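Local atomic coordinates of alginate lyase (Chitinophaga sp. MD30, PDB entry 6KCW), a protein that degrades alginate as a polysaccharide lyase, using a lysine as both catalytic base and catalytic acid. Residues Pro132-Lys137 and Thr193-Thr198; Ile98-Thr103 and Asp110-Thr115. All blocks are in the same frame, centred on the assembly; numbering follows the deposited sequence.

Contact 1. Residues Pro132-Lys137 and Thr193-Thr198; sequences PYIYHK and TAIRWT. With PO4 (phosphate ion), chain B.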
ATOM      1  N   PRO A 132      -9.381  -3.205  -1.044  1.00 38.56           N
ATOM      2  CA  PRO A 132      -9.005  -2.028  -0.260  1.00 38.82           C
ATOM      3  C   PRO A 132      -8.840  -2.411   1.201  1.00 39.47           C
ATOM      4  O   PRO A 132      -9.386  -3.408   1.679  1.00 40.53           O
ATOM      5  CB  PRO A 132     -10.188  -1.067  -0.446  1.00 40.30           C
ATOM      6  CG  PRO A 132     -10.984  -1.622  -1.603  1.00 41.34           C
ATOM      7  CD  PRO A 132     -10.721  -3.091  -1.642  1.00 41.22           C
ATOM      8  N   TYR A 133      -8.071  -1.595   1.918  1.00 37.50           N
ATOM      9  CA  TYR A 133      -7.814  -1.832   3.338  1.00 37.78           C
ATOM     10  C   TYR A 133      -7.602  -0.458   3.977  1.00 36.55           C
ATOM     11  O   TYR A 133      -6.473   0.019   4.089  1.00 39.33           O
ATOM     12  CB  TYR A 133      -6.619  -2.752   3.544  1.00 36.05           C
ATOM     13  CG  TYR A 133      -6.609  -3.370   4.914  1.00 40.58           C
ATOM     14  CD1 TYR A 133      -7.522  -4.364   5.245  1.00 41.14           C
ATOM     15  CD2 TYR A 133      -5.713  -2.950   5.886  1.00 40.67           C
ATOM     16  CE1 TYR A 133      -7.542  -4.929   6.488  1.00 41.39           C
ATOM     17  CE2 TYR A 133      -5.725  -3.515   7.142  1.00 44.00           C
ATOM     18  CZ  TYR A 133      -6.640  -4.508   7.436  1.00 44.31           C
ATOM     19  OH  TYR A 133      -6.669  -5.074   8.688  1.00 45.79           O
ATOM     20  N   ILE A 134      -8.699   0.169   4.381  1.00 37.86           N
ATOM     21  CA  ILE A 134      -8.711   1.583   4.729  1.00 37.18           C
ATOM     22  C   ILE A 134      -9.008   1.728   6.218  1.00 38.80           C
ATOM     23  O   ILE A 134     -10.020   1.219   6.713  1.00 35.28           O
ATOM     24  CB  ILE A 134      -9.741   2.356   3.889  1.00 37.36           C
ATOM     25  CG1 ILE A 134      -9.651   1.946   2.423  1.00 35.82           C
ATOM     26  CG2 ILE A 134      -9.478   3.837   3.957  1.00 36.37           C
ATOM     27  CD1 ILE A 134      -8.283   2.105   1.863  1.00 38.46           C
ATOM     28  N   TYR A 135      -8.108   2.391   6.937  1.00 39.29           N
ATOM     29  CA  TYR A 135      -8.441   2.945   8.239  1.00 41.69           C
ATOM     30  C   TYR A 135      -8.912   4.369   7.988  1.00 40.21           C
ATOM     31  O   TYR A 135      -8.304   5.094   7.193  1.00 36.24           O
ATOM     32  CB  TYR A 135      -7.245   2.918   9.204  1.00 40.97           C
ATOM     33  CG  TYR A 135      -6.797   1.526   9.627  1.00 39.88           C
ATOM     34  CD1 TYR A 135      -6.048   0.737   8.773  1.00 40.37           C
ATOM     35  CD2 TYR A 135      -7.100   1.013  10.892  1.00 40.12           C
ATOM     36  CE1 TYR A 135      -5.626  -0.530   9.135  1.00 37.04           C
ATOM     37  CE2 TYR A 135      -6.680  -0.268  11.270  1.00 41.82           C
ATOM     38  CZ  TYR A 135      -5.942  -1.036  10.376  1.00 43.52           C
ATOM     39  OH  TYR A 135      -5.501  -2.315  10.695  1.00 47.16           O
ATOM     40  N   HIS A 136     -10.022   4.743   8.617  1.00 39.70           N
ATOM     41  CA  HIS A 136     -10.571   6.086   8.488  1.00 36.44           C
ATOM     42  C   HIS A 136     -11.499   6.347   9.672  1.00 41.41           C
ATOM     43  O   HIS A 136     -11.699   5.489  10.541  1.00 39.40           O
ATOM     44  CB  HIS A 136     -11.299   6.256   7.164  1.00 34.34           C
ATOM     45  CG  HIS A 136     -12.389   5.257   6.958  1.00 36.01           C
ATOM     46  ND1 HIS A 136     -13.724   5.595   6.990  1.00 35.05           N
ATOM     47  CD2 HIS A 136     -12.343   3.924   6.721  1.00 34.54           C
ATOM     48  CE1 HIS A 136     -14.455   4.514   6.779  1.00 36.86           C
ATOM     49  NE2 HIS A 136     -13.642   3.487   6.613  1.00 35.86           N
ATOM     50  N   LYS A 137     -12.070   7.554   9.689  1.00 37.57           N
ATOM     51  CA  LYS A 137     -12.804   8.015  10.857  1.00 37.61           C
ATOM     52  C   LYS A 137     -14.011   7.139  11.147  1.00 38.44           C
ATOM     53  O   LYS A 137     -14.421   7.008  12.308  1.00 43.09           O
ATOM     54  CB  LYS A 137     -13.240   9.463  10.652  1.00 38.47           C
ATOM     55  CG  LYS A 137     -14.154   9.984  11.732  1.00 40.07           C
ATOM     56  CD  LYS A 137     -13.388  10.276  12.988  1.00 38.55           C
ATOM     57  CE  LYS A 137     -14.329  10.563  14.119  1.00 41.17           C
ATOM     58  NZ  LYS A 137     -14.940   9.262  14.551  1.00 42.28           N
ATOM     59  N   THR A 193     -15.014   5.998  -3.346  1.00 42.76           N
ATOM     60  CA  THR A 193     -16.008   6.461  -2.391  1.00 38.54           C
ATOM     61  C   THR A 193     -15.597   7.791  -1.776  1.00 41.19           C
ATOM     62  O   THR A 193     -14.409   8.062  -1.569  1.00 41.34           O
ATOM     63  CB  THR A 193     -16.223   5.464  -1.250  1.00 41.81           C
ATOM     64  OG1 THR A 193     -17.149   6.029  -0.306  1.00 39.46           O
ATOM     65  CG2 THR A 193     -14.919   5.202  -0.536  1.00 37.20           C
ATOM     66  N   ALA A 194     -16.596   8.610  -1.465  1.00 37.54           N
ATOM     67  CA  ALA A 194     -16.334   9.725  -0.585  1.00 34.29           C
ATOM     68  C   ALA A 194     -16.167   9.172   0.824  1.00 38.99           C
ATOM     69  O   ALA A 194     -16.643   8.079   1.143  1.00 43.13           O
ATOM     70  CB  ALA A 194     -17.457  10.758  -0.676  1.00 36.89           C
ATOM     71  N   ILE A 195     -15.453   9.910   1.672  1.00 38.96           N
ATOM     72  CA  ILE A 195     -14.985   9.349   2.933  1.00 34.22           C
ATOM     73  C   ILE A 195     -14.657  10.488   3.880  1.00 34.43           C
ATOM     74  O   ILE A 195     -14.365  11.608   3.458  1.00 33.99           O
ATOM     75  CB  ILE A 195     -13.753   8.438   2.695  1.00 34.14           C
ATOM     76  CG1 ILE A 195     -13.532   7.478   3.860  1.00 34.86           C
ATOM     77  CG2 ILE A 195     -12.516   9.275   2.474  1.00 33.91           C
ATOM     78  CD1 ILE A 195     -12.296   6.598   3.695  1.00 31.44           C
ATOM     79  N   ARG A 196     -14.715  10.198   5.176  1.00 35.13           N
ATOM     80  CA  ARG A 196     -14.211  11.076   6.219  1.00 30.99           C
ATOM     81  C   ARG A 196     -12.954  10.425   6.773  1.00 34.76           C
ATOM     82  O   ARG A 196     -13.012   9.294   7.267  1.00 36.07           O
ATOM     83  CB  ARG A 196     -15.279  11.284   7.294  1.00 38.41           C
ATOM     84  CG  ARG A 196     -14.857  12.067   8.536  1.00 38.12           C
ATOM     85  CD  ARG A 196     -16.086  12.584   9.281  1.00 35.32           C
ATOM     86  NE  ARG A 196     -16.981  11.502   9.683  1.00 39.06           N
ATOM     87  CZ  ARG A 196     -17.976  11.634  10.564  1.00 46.99           C
ATOM     88  NH1 ARG A 196     -18.220  12.808  11.152  1.00 40.31           N
ATOM     89  NH2 ARG A 196     -18.724  10.581  10.876  1.00 44.32           N
ATOM     90  N   TRP A 197     -11.813  11.107   6.631  1.00 35.07           N
ATOM     91  CA  TRP A 197     -10.548  10.598   7.153  1.00 38.98           C
ATOM     92  C   TRP A 197     -10.322  11.003   8.599  1.00 40.91           C
ATOM     93  O   TRP A 197      -9.888  10.182   9.414  1.00 36.95           O
ATOM     94  CB  TRP A 197      -9.360  11.106   6.333  1.00 37.99           C
ATOM     95  CG  TRP A 197      -9.356  10.654   4.925  1.00 39.08           C
ATOM     96  CD1 TRP A 197      -9.680  11.392   3.845  1.00 36.63           C
ATOM     97  CD2 TRP A 197      -9.000   9.351   4.441  1.00 37.12           C
ATOM     98  NE1 TRP A 197      -9.557  10.637   2.708  1.00 39.86           N
ATOM     99  CE2 TRP A 197      -9.137   9.378   3.047  1.00 35.91           C
ATOM    100  CE3 TRP A 197      -8.577   8.168   5.057  1.00 35.94           C
ATOM    101  CZ2 TRP A 197      -8.871   8.267   2.242  1.00 34.16           C
ATOM    102  CZ3 TRP A 197      -8.317   7.068   4.267  1.00 35.89           C
ATOM    103  CH2 TRP A 197      -8.467   7.124   2.869  1.00 37.19           C
ATOM    104  N   THR A 198     -10.594  12.266   8.915  1.00 39.76           N
ATOM    105  CA  THR A 198     -10.232  12.859  10.189  1.00 37.10           C
ATOM    106  C   THR A 198     -11.368  13.757  10.662  1.00 40.14           C
ATOM    107  O   THR A 198     -12.167  14.257   9.858  1.00 38.75           O
ATOM    108  CB  THR A 198      -8.939  13.682  10.057  1.00 40.25           C
ATOM    109  OG1 THR A 198      -9.127  14.701   9.071  1.00 37.37           O
ATOM    110  CG2 THR A 198      -7.773  12.808   9.604  1.00 39.88           C
TER
HETATM  111  P   PO4 B 301      -3.448  -4.110  10.296  1.00 52.18           P
HETATM  112  O1  PO4 B 301      -2.215  -3.439   9.746  1.00 47.76           O
HETATM  113  O2  PO4 B 301      -3.195  -4.507  11.735  1.00 51.56           O
HETATM  114  O3  PO4 B 301      -3.748  -5.392   9.554  1.00 40.60           O
HETATM  115  O4  PO4 B 301      -4.629  -3.128  10.257  1.00 54.74           O
HETATM  116  O   HOH W   1     -15.651   7.712   6.459  1.00 36.72           O

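Contact 2. Residues Ile98-Thr103 and Asp110-Thr115; sequences IGEGNT and DGNGGT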
ATOM      1  N   ILE A  98      -2.823   9.551   6.119  1.00 40.01           N
ATOM      2  CA  ILE A  98      -3.244  10.874   6.561  1.00 40.35           C
ATOM      3  C   ILE A  98      -3.065  10.971   8.071  1.00 38.62           C
ATOM      4  O   ILE A  98      -3.314  10.001   8.798  1.00 39.40           O
ATOM      5  CB  ILE A  98      -4.705  11.141   6.144  1.00 36.90           C
ATOM      6  CG1 ILE A  98      -4.779  11.364   4.634  1.00 38.86           C
ATOM      7  CG2 ILE A  98      -5.286  12.322   6.894  1.00 37.06           C
ATOM      8  CD1 ILE A  98      -6.183  11.633   4.121  1.00 35.17           C
ATOM      9  N   GLY A  99      -2.603  12.134   8.539  1.00 38.44           N
ATOM     10  CA  GLY A  99      -2.459  12.386   9.969  1.00 38.64           C
ATOM     11  C   GLY A  99      -1.546  11.398  10.669  1.00 39.21           C
ATOM     12  O   GLY A  99      -0.412  11.147  10.248  1.00 38.83           O
ATOM     13  N   GLU A 100      -2.045  10.835  11.773  1.00 41.91           N
ATOM     14  CA  GLU A 100      -1.323   9.817  12.536  1.00 44.63           C
ATOM     15  C   GLU A 100      -1.162   8.510  11.760  1.00 43.44           C
ATOM     16  O   GLU A 100      -0.502   7.593  12.261  1.00 45.61           O
ATOM     17  CB  GLU A 100      -2.035   9.558  13.887  1.00 41.77           C
ATOM     18  CG  GLU A 100      -1.677  10.549  15.019  1.00 39.60           C
ATOM     19  CD  GLU A 100      -2.475  10.352  16.333  1.00 45.21           C
ATOM     20  OE1 GLU A 100      -2.585  11.349  17.084  1.00 45.64           O
ATOM     21  OE2 GLU A 100      -2.990   9.235  16.630  1.00 43.61           O
ATOM     22  N   GLY A 101      -1.753   8.398  10.565  1.00 41.40           N
ATOM     23  CA  GLY A 101      -1.631   7.206   9.735  1.00 42.55           C
ATOM     24  C   GLY A 101      -2.107   5.911  10.372  1.00 43.58           C
ATOM     25  O   GLY A 101      -1.359   4.933  10.429  1.00 45.70           O
ATOM     26  N   ASN A 102      -3.354   5.884  10.836  1.00 42.98           N
ATOM     27  CA  ASN A 102      -3.840   4.743  11.599  1.00 39.21           C
ATOM     28  C   ASN A 102      -3.755   3.445  10.804  1.00 43.53           C
ATOM     29  O   ASN A 102      -4.141   3.381   9.628  1.00 38.73           O
ATOM     30  CB  ASN A 102      -5.262   5.009  12.078  1.00 37.56           C
ATOM     31  CG  ASN A 102      -5.290   6.078  13.140  1.00 43.11           C
ATOM     32  OD1 ASN A 102      -4.913   7.218  12.866  1.00 41.72           O
ATOM     33  ND2 ASN A 102      -5.661   5.709  14.378  1.00 43.74           N
ATOM     34  N   THR A 103      -3.168   2.440  11.454  1.00 44.97           N
ATOM     35  CA  THR A 103      -3.006   1.065  10.987  1.00 47.86           C
ATOM     36  C   THR A 103      -3.004   0.172  12.225  1.00 48.30           C
ATOM     37  O   THR A 103      -3.210   0.638  13.350  1.00 50.11           O
ATOM     38  CB  THR A 103      -1.698   0.841  10.204  1.00 42.79           C
ATOM     39  OG1 THR A 103      -0.585   0.985  11.096  1.00 49.06           O
ATOM     40  CG2 THR A 103      -1.529   1.804   9.050  1.00 37.80           C
ATOM     41  N   ASP A 110     -10.503   7.836  16.560  1.00 36.10           N
ATOM     42  CA  ASP A 110     -10.116   9.004  17.341  1.00 34.85           C
ATOM     43  C   ASP A 110      -9.984  10.254  16.490  1.00 35.61           C
ATOM     44  O   ASP A 110      -9.583  11.297  17.010  1.00 35.88           O
ATOM     45  CB  ASP A 110      -8.815   8.737  18.122  1.00 41.69           C
ATOM     46  CG  ASP A 110      -7.575   8.627  17.232  1.00 42.29           C
ATOM     47  OD1 ASP A 110      -7.719   8.612  15.997  1.00 36.01           O
ATOM     48  OD2 ASP A 110      -6.446   8.519  17.788  1.00 51.97           O
ATOM     49  N   GLY A 111     -10.308  10.163  15.199  1.00 39.27           N
ATOM     50  CA  GLY A 111     -10.373  11.326  14.335  1.00 33.88           C
ATOM     51  C   GLY A 111      -9.043  11.956  13.994  1.00 40.85           C
ATOM     52  O   GLY A 111      -9.021  13.086  13.484  1.00 44.08           O
ATOM     53  N   ASN A 112      -7.933  11.247  14.229  1.00 36.86           N
ATOM     54  CA  ASN A 112      -6.586  11.787  14.108  1.00 37.03           C
ATOM     55  C   ASN A 112      -5.778  11.175  12.968  1.00 38.54           C
ATOM     56  O   ASN A 112      -4.602  11.523  12.815  1.00 38.35           O
ATOM     57  CB  ASN A 112      -5.803  11.584  15.427  1.00 42.02           C
ATOM     58  CG  ASN A 112      -6.406  12.341  16.607  1.00 41.79           C
ATOM     59  OD1 ASN A 112      -7.017  13.391  16.438  1.00 40.34           O
ATOM     60  ND2 ASN A 112      -6.221  11.808  17.810  1.00 43.93           N
ATOM     61  N   GLY A 113      -6.338  10.257  12.192  1.00 38.01           N
ATOM     62  CA  GLY A 113      -5.602   9.754  11.045  1.00 40.09           C
ATOM     63  C   GLY A 113      -6.202   8.489  10.483  1.00 39.84           C
ATOM     64  O   GLY A 113      -7.131   7.901  11.038  1.00 41.24           O
ATOM     65  N   GLY A 114      -5.651   8.080   9.342  1.00 40.46           N
ATOM     66  CA  GLY A 114      -6.007   6.824   8.708  1.00 41.04           C
ATOM     67  C   GLY A 114      -4.991   6.492   7.640  1.00 35.99           C
ATOM     68  O   GLY A 114      -3.990   7.193   7.477  1.00 36.11           O
ATOM     69  N   THR A 115      -5.247   5.397   6.920  1.00 38.06           N
ATOM     70  CA  THR A 115      -4.435   5.018   5.763  1.00 38.68           C
ATOM     71  C   THR A 115      -5.309   4.487   4.636  1.00 38.24           C
ATOM     72  O   THR A 115      -6.385   3.926   4.862  1.00 35.88           O
ATOM     73  CB  THR A 115      -3.390   3.939   6.065  1.00 35.67           C
ATOM     74  OG1 THR A 115      -4.018   2.842   6.743  1.00 38.33           O
ATOM     75  CG2 THR A 115      -2.233   4.503   6.867  1.00 36.27           C
TER

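Contact 1. Residues Pro132-Lys137 and Thr193-Thr198
His136 holds its ring between its own backbone N and carbonyl carbon (chi1 57°), while Ile195 is fully stretched out to CD1 (chi2 -178°), and together these torsions set the methyl over one face of the imidazole. The pair shows how the two sheets of a concanavalin-like beta-sandwich can be joined near their edges, since strand 128-135 lies in one and strand 188-195 in the other. Theirs is a CH-pi interaction, with Ile195 CD1 3.9 Å from the centroid of the His136 ring and shifted toward its rim. Both ring nitrogens are engaged: a water bridges His136 ND1 and Arg196 N, and NE2 is hydrogen-bonded to Asp145, which should limit rotation of the ring. Next to it, the branch methyl CG2 of Ile134 presses obliquely on the indole, 3.4 Å from Trp197 CZ3.

The neighbouring tyrosines point into a different environment, a phosphate, probably from the crystallisation liquor, also held by Lys91 and Arg117, that may mark an anion-binding pocket. The modelled link from Tyr135 OH to phosphate O4 is doubtful, and so is the exact place of that oxygen; as modelled, Tyr133 OH donates to it over 3.2 Å and is also hydrogen-bonded to Gly144 N. A phenylalanine here would probably leave Gly144 N, and the anion where it is bound, without this hydroxyl partner.

Lys137 and Arg196 run side by side through their aliphatic parts, Lys137 CB lying 3.7 Å from Arg196 CG, before their charged ends find separate partners, Trp109 O and Asp138. Their backbones are joined as well, Lys137 N donating to Arg196 O over 3.1 Å.

Contact 2. Residues Ile98-Thr103 and Asp110-Thr115
Ile98 and Gly114 face each other as an antiparallel hydrogen-bonded pair, Ile98 N donating a hydrogen bond to Gly114 O at 3.0 Å and Gly114 N donating one to Ile98 O. That second carbonyl oxygen is gripped twice, because Gly101 N reaches it from the opposite face of its plane and closes a type II' turn from Ile98 to Gly101. From within the turn, Glu100 N donates to Asn112 O at 2.8 Å, almost straight at 174°.

Glycine makes this tight part possible. At Gly113 a side chain would collide with Ile98 O and with the backbone nitrogens of Glu100 and Gly101, and at Gly99 one would strike Asn112 O; their CA atoms are accordingly just 4.2 Å apart. Gly101 CA adds a CA-H...O contact to Gly114 O. Asn102, with CG anti to its carbonyl carbon (chi1 -70°), brings OD1 to 3.0 Å from Gly113 O, an acceptor facing an acceptor, while ND2 is satisfied by Asp106 O. Thr115 OG1 lies 2.9 Å from Asn102 O, a possible bond that is not settled, and the methyls CG2 of Thr103 and Thr115 meet at 3.5 Å.

The solvent side is looser. Glu100 lies alongside Asn112, its OE1 no closer than 3.6 Å to Asn112 CB, and its OE2 comes near Asp110 OD2, a like-charged approach whose cost water probably reduces. Asp110 is more firmly occupied within its own segment, where OD1 accepts from Asn112 N above the carboxylate plane, forming an Asx turn. Altogether this is the glycine-rich end of a beta-hairpin with a long connecting loop, between strands 94-99 and 113-122 of the sandwich sheet.

How the contacts relate
Followed from the N terminus, the chain first closes contact 2, where strand 94-99 turns back through a thirteen-residue loop into strand 113-122. The next strand, 128-135, follows in the same sheet and opens contact 1, so the two closures stand in series, neither nested nor crossed. Contact 1 spans a much longer excursion, in which strands 162-170 and 179-185 of the other sheet are laid down before residues 193-198 return. The contacts also touch directly: Tyr135 O probably accepts from Thr115 N, and Trp197 packs on Ile98. Contact 2 thus joins neighbours within one sheet, and contact 1 ties that sheet to its partner.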